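DNA repair protein rad60 (Schizosaccharomyces pombe, PDB 3GOE) is required for recombinational repair of DNA double-strand breaks, possibly together with the Smc5-Smc6 complex, and carries a SUMO-like domain. Local coordinates at residues R50-L60 with E70-L81. Residues are numbered along the deposited sequence; the frame is centred on the assembly and turned at random. Where two conformers were deposited one is given.
Sequences RIRLEFEGEWL and ELEDEDQVSVVL
Arg52 and Val80 and, next along the ladder, Glu54 and Ser78 form the hydrogen-bonded pairs that join strand 52-55 to strand 76-80, antiparallel neighbours in the mixed beta-grasp sheet of this SUMO-like domain. Each pair makes two nearly straight bonds, such as Val80 N to Arg52 O at 2.8 Å.

Between them Leu53 and Val79 form a non-hydrogen-bonded pair whose branched side chains lie side by side, Leu53 CD2 being 3.7 Å from Val79 CG2. Ile51 continues this apolar face, its CG2 against Val79 CG1, and helix 32-43 covers Ile51 and Leu53, a place for aliphatic residues without polar ends. On the other face Val80 sets CG2 against the edge of the Trp59 indole, 3.6 Å from CZ3, the two side chains crossing at about a right angle. The bend at chi3 (-53°) turns the Arg52 side chain so that NE lies over one face of the indole, toward its rim.

At the far end Phe55 CG is anti to its backbone N (chi1 178°), swinging the ring toward segment 70-81. Leu71 CD2 sits over its centre, a CH-pi contact 3.6 Å from the centroid and 8° off the ring normal. Gln76 O meets the ring edge in its plane, where the C-H groups are slightly positive. A serine in place of Phe55 would probably leave Leu71 CD2 without its aromatic platform and Gln76 O without its edge contact.

Further out, Gly57 suits the type I' turn from Phe55 to Glu58, since a CB at its backbone angles would jam against the preceding carbonyl O. Beyond the last direct bonds, water 2 accepts from Glu56 N and donates to Gln76 O at 2.8 Å.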
ATOM      1  N   ARG A  50      -0.840 -13.551   5.090  1.00 12.20           N
ATOM      2  CA  ARG A  50      -1.618 -13.969   3.922  1.00 12.77           C
ATOM      3  C   ARG A  50      -2.353 -12.816   3.276  1.00 12.11           C
ATOM      4  O   ARG A  50      -2.821 -12.969   2.151  1.00 15.32           O
ATOM      5  CB  ARG A  50      -2.585 -15.171   4.168  1.00 15.21           C
ATOM      6  CG  ARG A  50      -1.875 -16.491   4.375  1.00 15.96           C
ATOM      7  CD  ARG A  50      -2.745 -17.733   4.441  1.00 25.07           C
ATOM      8  NE  ARG A  50      -2.020 -19.015   4.477  1.00 28.73           N
ATOM      9  CZ  ARG A  50      -2.552 -20.199   4.244  1.00 22.68           C
ATOM     10  NH1 ARG A  50      -3.837 -20.266   3.967  1.00 36.42           N
ATOM     11  NH2 ARG A  50      -1.744 -21.262   4.318  1.00 28.88           N
ATOM     12  N   ILE A  51      -2.427 -11.661   3.899  1.00  9.60           N
ATOM     13  CA  ILE A  51      -3.024 -10.507   3.215  1.00  9.24           C
ATOM     14  C   ILE A  51      -2.092 -10.107   2.094  1.00  9.30           C
ATOM     15  O   ILE A  51      -0.874 -10.045   2.274  1.00 10.16           O
ATOM     16  CB  ILE A  51      -3.230  -9.322   4.176  1.00  9.39           C
ATOM     17  CG1 ILE A  51      -4.122  -9.716   5.373  1.00 10.65           C
ATOM     18  CG2 ILE A  51      -3.773  -8.108   3.414  1.00  9.94           C
ATOM     19  CD1 ILE A  51      -4.183  -8.635   6.464  1.00 11.49           C
ATOM     20  N   ARG A  52      -2.637  -9.821   0.908  1.00  9.66           N
ATOM     21  CA  ARG A  52      -1.888  -9.408  -0.240  1.00 10.71           C
ATOM     22  C   ARG A  52      -2.483  -8.135  -0.840  1.00  9.61           C
ATOM     23  O   ARG A  52      -3.665  -7.860  -0.694  1.00 11.02           O
ATOM     24  CB  ARG A  52      -1.837 -10.490  -1.329  1.00 17.57           C
ATOM     25  CG  ARG A  52      -1.167 -11.780  -0.975  1.00 24.62           C
ATOM     26  CD  ARG A  52      -1.138 -12.794  -2.108  1.00 30.98           C
ATOM     27  NE  ARG A  52      -2.493 -12.984  -2.603  1.00 46.67           N
ATOM     28  CZ  ARG A  52      -3.233 -14.077  -2.583  1.00 58.42           C
ATOM     29  NH1 ARG A  52      -4.458 -13.995  -3.098  1.00 62.35           N
ATOM     30  NH2 ARG A  52      -2.823 -15.250  -2.096  1.00 60.24           N
ATOM     31  N   LEU A  53      -1.631  -7.390  -1.531  1.00  9.63           N
ATOM     32  CA  LEU A  53      -2.051  -6.268  -2.352  1.00  9.46           C
ATOM     33  C   LEU A  53      -1.879  -6.576  -3.819  1.00  9.55           C
ATOM     34  O   LEU A  53      -0.846  -7.100  -4.197  1.00 11.50           O
ATOM     35  CB  LEU A  53      -1.286  -4.989  -2.055  1.00 10.31           C
ATOM     36  CG  LEU A  53      -1.347  -4.455  -0.656  1.00 11.16           C
ATOM     37  CD1 LEU A  53      -0.585  -3.145  -0.534  1.00 13.46           C
ATOM     38  CD2 LEU A  53      -2.766  -4.295  -0.123  1.00 12.00           C
ATOM     39  N   GLU A  54      -2.907  -6.310  -4.597  1.00 10.87           N
ATOM     40  CA  GLU A  54      -2.883  -6.484  -6.062  1.00 12.03           C
ATOM     41  C   GLU A  54      -2.919  -5.123  -6.740  1.00 11.68           C
ATOM     42  O   GLU A  54      -3.739  -4.282  -6.371  1.00 13.84           O
ATOM     43  CB  GLU A  54      -4.050  -7.357  -6.519  1.00 16.15           C
ATOM     44  CG  GLU A  54      -4.288  -7.683  -7.992  1.00 32.44           C
ATOM     45  CD  GLU A  54      -5.283  -8.844  -7.996  1.00 45.31           C
ATOM     46  OE1 GLU A  54      -4.993  -9.944  -7.467  1.00 65.21           O
ATOM     47  OE2 GLU A  54      -6.379  -8.607  -8.561  1.00 56.93           O
ATOM     48  N   PHE A  55      -2.043  -4.969  -7.700  1.00 12.62           N
ATOM     49  CA  PHE A  55      -1.926  -3.725  -8.461  1.00 12.57           C
ATOM     50  C   PHE A  55      -1.998  -4.082  -9.916  1.00 16.05           C
ATOM     51  O   PHE A  55      -1.159  -4.841 -10.380  1.00 19.57           O
ATOM     52  CB  PHE A  55      -0.639  -3.015  -8.122  1.00 13.15           C
ATOM     53  CG  PHE A  55      -0.392  -1.740  -8.894  1.00 13.59           C
ATOM     54  CD1 PHE A  55      -1.333  -0.729  -8.969  1.00 15.11           C
ATOM     55  CD2 PHE A  55       0.749  -1.583  -9.606  1.00 19.18           C
ATOM     56  CE1 PHE A  55      -1.167   0.454  -9.694  1.00 18.30           C
ATOM     57  CE2 PHE A  55       1.036  -0.430 -10.268  1.00 23.24           C
ATOM     58  CZ  PHE A  55       0.089   0.585 -10.363  1.00 23.21           C
ATOM     59  N   GLU A  56      -3.026  -3.586 -10.613  1.00 20.57           N
ATOM     60  CA  GLU A  56      -3.202  -3.899 -12.023  1.00 26.61           C
ATOM     61  C   GLU A  56      -3.158  -5.380 -12.262  1.00 28.82           C
ATOM     62  O   GLU A  56      -2.607  -5.921 -13.227  1.00 42.61           O
ATOM     63  CB  GLU A  56      -2.119  -3.124 -12.815  1.00 33.50           C
ATOM     64  CG  GLU A  56      -2.412  -1.633 -12.627  1.00 40.56           C
ATOM     65  CD  GLU A  56      -1.314  -0.707 -13.104  1.00 55.28           C
ATOM     66  OE1 GLU A  56      -0.101  -0.866 -12.805  1.00 80.99           O
ATOM     67  OE2 GLU A  56      -1.769   0.238 -13.802  1.00 55.24           O
ATOM     68  N   GLY A  57      -3.790  -6.155 -11.382  1.00 28.92           N
ATOM     69  CA  GLY A  57      -3.837  -7.561 -11.811  1.00 33.11           C
ATOM     70  C   GLY A  57      -2.611  -8.317 -11.358  1.00 30.79           C
ATOM     71  O   GLY A  57      -2.493  -9.502 -11.659  1.00 35.88           O
ATOM     72  N   GLU A  58      -1.674  -7.722 -10.634  1.00 24.34           N
ATOM     73  CA  GLU A  58      -0.450  -8.361 -10.231  1.00 25.95           C
ATOM     74  C   GLU A  58      -0.182  -8.310  -8.737  1.00 18.91           C
ATOM     75  O   GLU A  58      -0.462  -7.262  -8.162  1.00 16.59           O
ATOM     76  CB  GLU A  58       0.719  -7.676 -10.996  1.00 33.38           C
ATOM     77  CG  GLU A  58       0.264  -6.919 -12.241  1.00 39.45           C
ATOM     78  CD  GLU A  58       1.317  -6.485 -13.238  1.00 46.49           C
ATOM     79  OE1 GLU A  58       2.425  -6.048 -12.822  1.00 48.92           O
ATOM     80  OE2 GLU A  58       1.031  -6.577 -14.460  1.00 58.33           O
ATOM     81  N   TRP A  59       0.311  -9.365  -8.085  1.00 17.72           N
ATOM     82  CA  TRP A  59       0.590  -9.330  -6.668  1.00 14.40           C
ATOM     83  C   TRP A  59       1.818  -8.504  -6.391  1.00 12.80           C
ATOM     84  O   TRP A  59       2.884  -8.752  -6.992  1.00 15.24           O
ATOM     85  CB  TRP A  59       0.848 -10.778  -6.075  1.00 21.47           C
ATOM     86  CG  TRP A  59      -0.355 -11.627  -6.167  1.00 29.59           C
ATOM     87  CD1 TRP A  59      -0.309 -12.864  -6.774  1.00 35.12           C
ATOM     88  CD2 TRP A  59      -1.679 -11.385  -5.701  1.00 29.18           C
ATOM     89  NE1 TRP A  59      -1.555 -13.394  -6.705  1.00 36.53           N
ATOM     90  CE2 TRP A  59      -2.400 -12.516  -6.053  1.00 34.15           C
ATOM     91  CE3 TRP A  59      -2.349 -10.366  -5.028  1.00 23.25           C
ATOM     92  CZ2 TRP A  59      -3.752 -12.636  -5.752  1.00 34.95           C
ATOM     93  CZ3 TRP A  59      -3.678 -10.457  -4.718  1.00 27.62           C
ATOM     94  CH2 TRP A  59      -4.355 -11.611  -5.100  1.00 33.62           C
ATOM     95  N   LEU A  60       1.738  -7.553  -5.462  1.00 10.51           N
ATOM     96  CA  LEU A  60       2.902  -6.794  -5.050  1.00  9.52           C
ATOM     97  C   LEU A  60       3.720  -7.627  -4.078  1.00  9.78           C
ATOM     98  O   LEU A  60       3.207  -8.275  -3.173  1.00 11.62           O
ATOM     99  CB  LEU A  60       2.452  -5.494  -4.409  1.00  9.62           C
ATOM    100  CG  LEU A  60       1.780  -4.495  -5.323  1.00 11.25           C
ATOM    101  CD1 LEU A  60       1.283  -3.286  -4.540  1.00 14.33           C
ATOM    102  CD2 LEU A  60       2.686  -4.005  -6.408  1.00 15.87           C
ATOM    103  N   GLU A  70       5.947  -0.074  -9.239  1.00 16.28           N
ATOM    104  CA  GLU A  70       5.487   0.952 -10.177  0.50 18.22           C
ATOM    105  C   GLU A  70       4.400   1.871  -9.639  1.00 17.73           C
ATOM    106  O   GLU A  70       3.818   2.706 -10.362  1.00 19.10           O
ATOM    107  CB  GLU A  70       5.010   0.278 -11.485  0.50 21.45           C
ATOM    108  CG  GLU A  70       6.222  -0.437 -12.130  0.50 26.73           C
ATOM    109  CD  GLU A  70       5.890  -0.908 -13.522  0.50 33.51           C
ATOM    110  OE1 GLU A  70       4.688  -0.882 -13.874  0.50 40.51           O
ATOM    111  OE2 GLU A  70       6.861  -1.296 -14.227  0.50 34.68           O
ATOM    112  N   LEU A  71       4.084   1.755  -8.354  1.00 14.98           N
ATOM    113  CA  LEU A  71       3.078   2.627  -7.753  1.00 14.53           C
ATOM    114  C   LEU A  71       3.467   4.091  -7.853  1.00 14.47           C
ATOM    115  O   LEU A  71       4.627   4.460  -7.670  1.00 16.40           O
ATOM    116  CB  LEU A  71       2.886   2.216  -6.268  1.00 12.89           C
ATOM    117  CG  LEU A  71       2.218   0.868  -6.013  1.00 14.33           C
ATOM    118  CD1 LEU A  71       2.344   0.513  -4.544  1.00 15.21           C
ATOM    119  CD2 LEU A  71       0.812   0.875  -6.502  1.00 17.19           C
ATOM    120  N   GLU A  72       2.461   4.907  -8.116  1.00 14.32           N
ATOM    121  CA  GLU A  72       2.637   6.331  -8.157  1.00 14.59           C
ATOM    122  C   GLU A  72       1.515   7.009  -7.342  1.00 13.08           C
ATOM    123  O   GLU A  72       0.512   6.391  -6.972  1.00 13.03           O
ATOM    124  CB  GLU A  72       2.579   6.864  -9.597  1.00 20.14           C
ATOM    125  CG  GLU A  72       3.694   6.284 -10.477  1.00 28.39           C
ATOM    126  CD  GLU A  72       3.388   6.410 -11.957  1.00 48.98           C
ATOM    127  OE1 GLU A  72       2.435   7.140 -12.343  1.00 66.87           O
ATOM    128  OE2 GLU A  72       4.075   5.805 -12.808  1.00 76.71           O
ATOM    129  N   ASP A  73       1.706   8.275  -7.084  1.00 13.51           N
ATOM    130  CA  ASP A  73       0.731   9.016  -6.370  1.00 12.64           C
ATOM    131  C   ASP A  73      -0.662   8.933  -7.006  1.00 13.21           C
ATOM    132  O   ASP A  73      -0.812   9.060  -8.224  1.00 17.05           O
ATOM    133  CB  ASP A  73       1.215  10.479  -6.332  1.00 14.82           C
ATOM    134  CG  ASP A  73       0.342  11.349  -5.448  1.00 14.07           C
ATOM    135  OD1 ASP A  73      -0.183  12.370  -5.924  1.00 22.26           O
ATOM    136  OD2 ASP A  73       0.174  11.021  -4.262  1.00 16.50           O
ATOM    137  N   GLU A  74      -1.675   8.697  -6.183  1.00 12.50           N
ATOM    138  CA  GLU A  74      -3.076   8.570  -6.528  1.00 14.15           C
ATOM    139  C   GLU A  74      -3.403   7.241  -7.210  1.00 14.78           C
ATOM    140  O   GLU A  74      -4.517   7.080  -7.697  1.00 19.39           O
ATOM    141  CB  GLU A  74      -3.614   9.799  -7.299  1.00 19.78           C
ATOM    142  CG  GLU A  74      -3.548  11.058  -6.453  1.00 25.45           C
ATOM    143  CD  GLU A  74      -4.489  11.342  -5.330  1.00 31.44           C
ATOM    144  OE1 GLU A  74      -5.390  10.521  -5.013  1.00 31.42           O
ATOM    145  OE2 GLU A  74      -4.392  12.438  -4.670  1.00 45.19           O
ATOM    146  N   ASP A  75      -2.499   6.251  -7.228  1.00 12.88           N
ATOM    147  CA  ASP A  75      -2.805   4.956  -7.684  1.00 13.20           C
ATOM    148  C   ASP A  75      -3.738   4.216  -6.706  1.00 12.55           C
ATOM    149  O   ASP A  75      -3.892   4.631  -5.551  1.00 13.41           O
ATOM    150  CB  ASP A  75      -1.574   4.112  -7.974  1.00 14.35           C
ATOM    151  CG  ASP A  75      -0.975   4.383  -9.322  1.00 16.28           C
ATOM    152  OD1 ASP A  75      -1.654   4.878 -10.249  1.00 26.31           O
ATOM    153  OD2 ASP A  75       0.244   4.066  -9.520  1.00 18.08           O
ATOM    154  N   GLN A  76      -4.344   3.158  -7.244  1.00 12.96           N
ATOM    155  CA  GLN A  76      -5.245   2.357  -6.467  1.00 12.07           C
ATOM    156  C   GLN A  76      -4.795   0.899  -6.500  1.00 10.90           C
ATOM    157  O   GLN A  76      -4.264   0.456  -7.492  1.00 12.65           O
ATOM    158  CB  GLN A  76      -6.694   2.488  -6.902  1.00 15.32           C
ATOM    159  CG  GLN A  76      -6.937   2.186  -8.330  1.00 16.36           C
ATOM    160  CD  GLN A  76      -8.289   2.800  -8.717  1.00 20.89           C
ATOM    161  OE1 GLN A  76      -9.284   2.610  -8.040  1.00 24.72           O
ATOM    162  NE2 GLN A  76      -8.347   3.512  -9.868  1.00 24.36           N
ATOM    163  N   VAL A  77      -4.991   0.241  -5.367  1.00 10.62           N
ATOM    164  CA  VAL A  77      -4.655  -1.166  -5.210  1.00 10.83           C
ATOM    165  C   VAL A  77      -5.834  -1.876  -4.536  1.00 10.57           C
ATOM    166  O   VAL A  77      -6.677  -1.286  -3.883  1.00 13.16           O
ATOM    167  CB  VAL A  77      -3.376  -1.412  -4.398  1.00 14.08           C
ATOM    168  CG1 VAL A  77      -2.169  -0.754  -5.050  1.00 16.92           C
ATOM    169  CG2 VAL A  77      -3.655  -0.895  -3.026  1.00 20.65           C
ATOM    170  N   SER A  78      -5.866  -3.197  -4.718  1.00 10.77           N
ATOM    171  CA  SER A  78      -6.842  -4.057  -4.088  1.00 11.40           C
ATOM    172  C   SER A  78      -6.221  -4.834  -2.921  1.00 10.34           C
ATOM    173  O   SER A  78      -5.171  -5.432  -3.086  1.00 12.11           O
ATOM    174  CB  SER A  78      -7.428  -5.028  -5.076  1.00 16.08           C
ATOM    175  OG  SER A  78      -8.161  -4.395  -6.092  1.00 24.42           O
ATOM    176  N   VAL A  79      -6.874  -4.819  -1.781  1.00 11.46           N
ATOM    177  CA  VAL A  79      -6.500  -5.622  -0.650  1.00 10.46           C
ATOM    178  C   VAL A  79      -7.221  -6.960  -0.725  1.00 11.89           C
ATOM    179  O   VAL A  79      -8.474  -6.950  -0.767  1.00 14.84           O
ATOM    180  CB  VAL A  79      -6.881  -4.909   0.662  1.00 12.24           C
ATOM    181  CG1 VAL A  79      -6.424  -5.761   1.842  1.00 15.03           C
ATOM    182  CG2 VAL A  79      -6.341  -3.509   0.688  1.00 13.54           C
ATOM    183  N   VAL A  80      -6.489  -8.046  -0.689  1.00 10.76           N
ATOM    184  CA  VAL A  80      -7.065  -9.411  -0.754  1.00 12.16           C
ATOM    185  C   VAL A  80      -6.770 -10.075   0.561  1.00 13.27           C
ATOM    186  O   VAL A  80      -5.619 -10.286   0.911  1.00 13.84           O
ATOM    187  CB  VAL A  80      -6.516 -10.164  -1.938  1.00 15.00           C
ATOM    188  CG1 VAL A  80      -7.099 -11.583  -1.947  1.00 21.04           C
ATOM    189  CG2 VAL A  80      -6.778  -9.429  -3.233  1.00 19.20           C
ATOM    190  N   LEU A  81      -7.816 -10.403   1.332  1.00 18.73           N
ATOM    191  CA  LEU A  81      -7.624 -10.912   2.685  1.00 24.68           C
ATOM    192  C   LEU A  81      -7.477 -12.436   2.751  1.00 34.38           C
ATOM    193  O   LEU A  81      -6.872 -12.927   3.735  1.00 42.43           O
ATOM    194  CB  LEU A  81      -8.787 -10.410   3.578  1.00 23.95           C
ATOM    195  CG  LEU A  81      -8.846  -8.883   3.687  1.00 21.75           C
ATOM    196  CD1 LEU A  81     -10.040  -8.438   4.527  1.00 34.68           C
ATOM    197  CD2 LEU A  81      -7.570  -8.309   4.293  1.00 18.62           C
TER
HETATM  198  O   HOH W   1      -4.660 -13.042   0.043  1.00 39.88           O
HETATM  199  O   HOH W   2      -4.830  -1.582  -9.275  1.00 24.44           O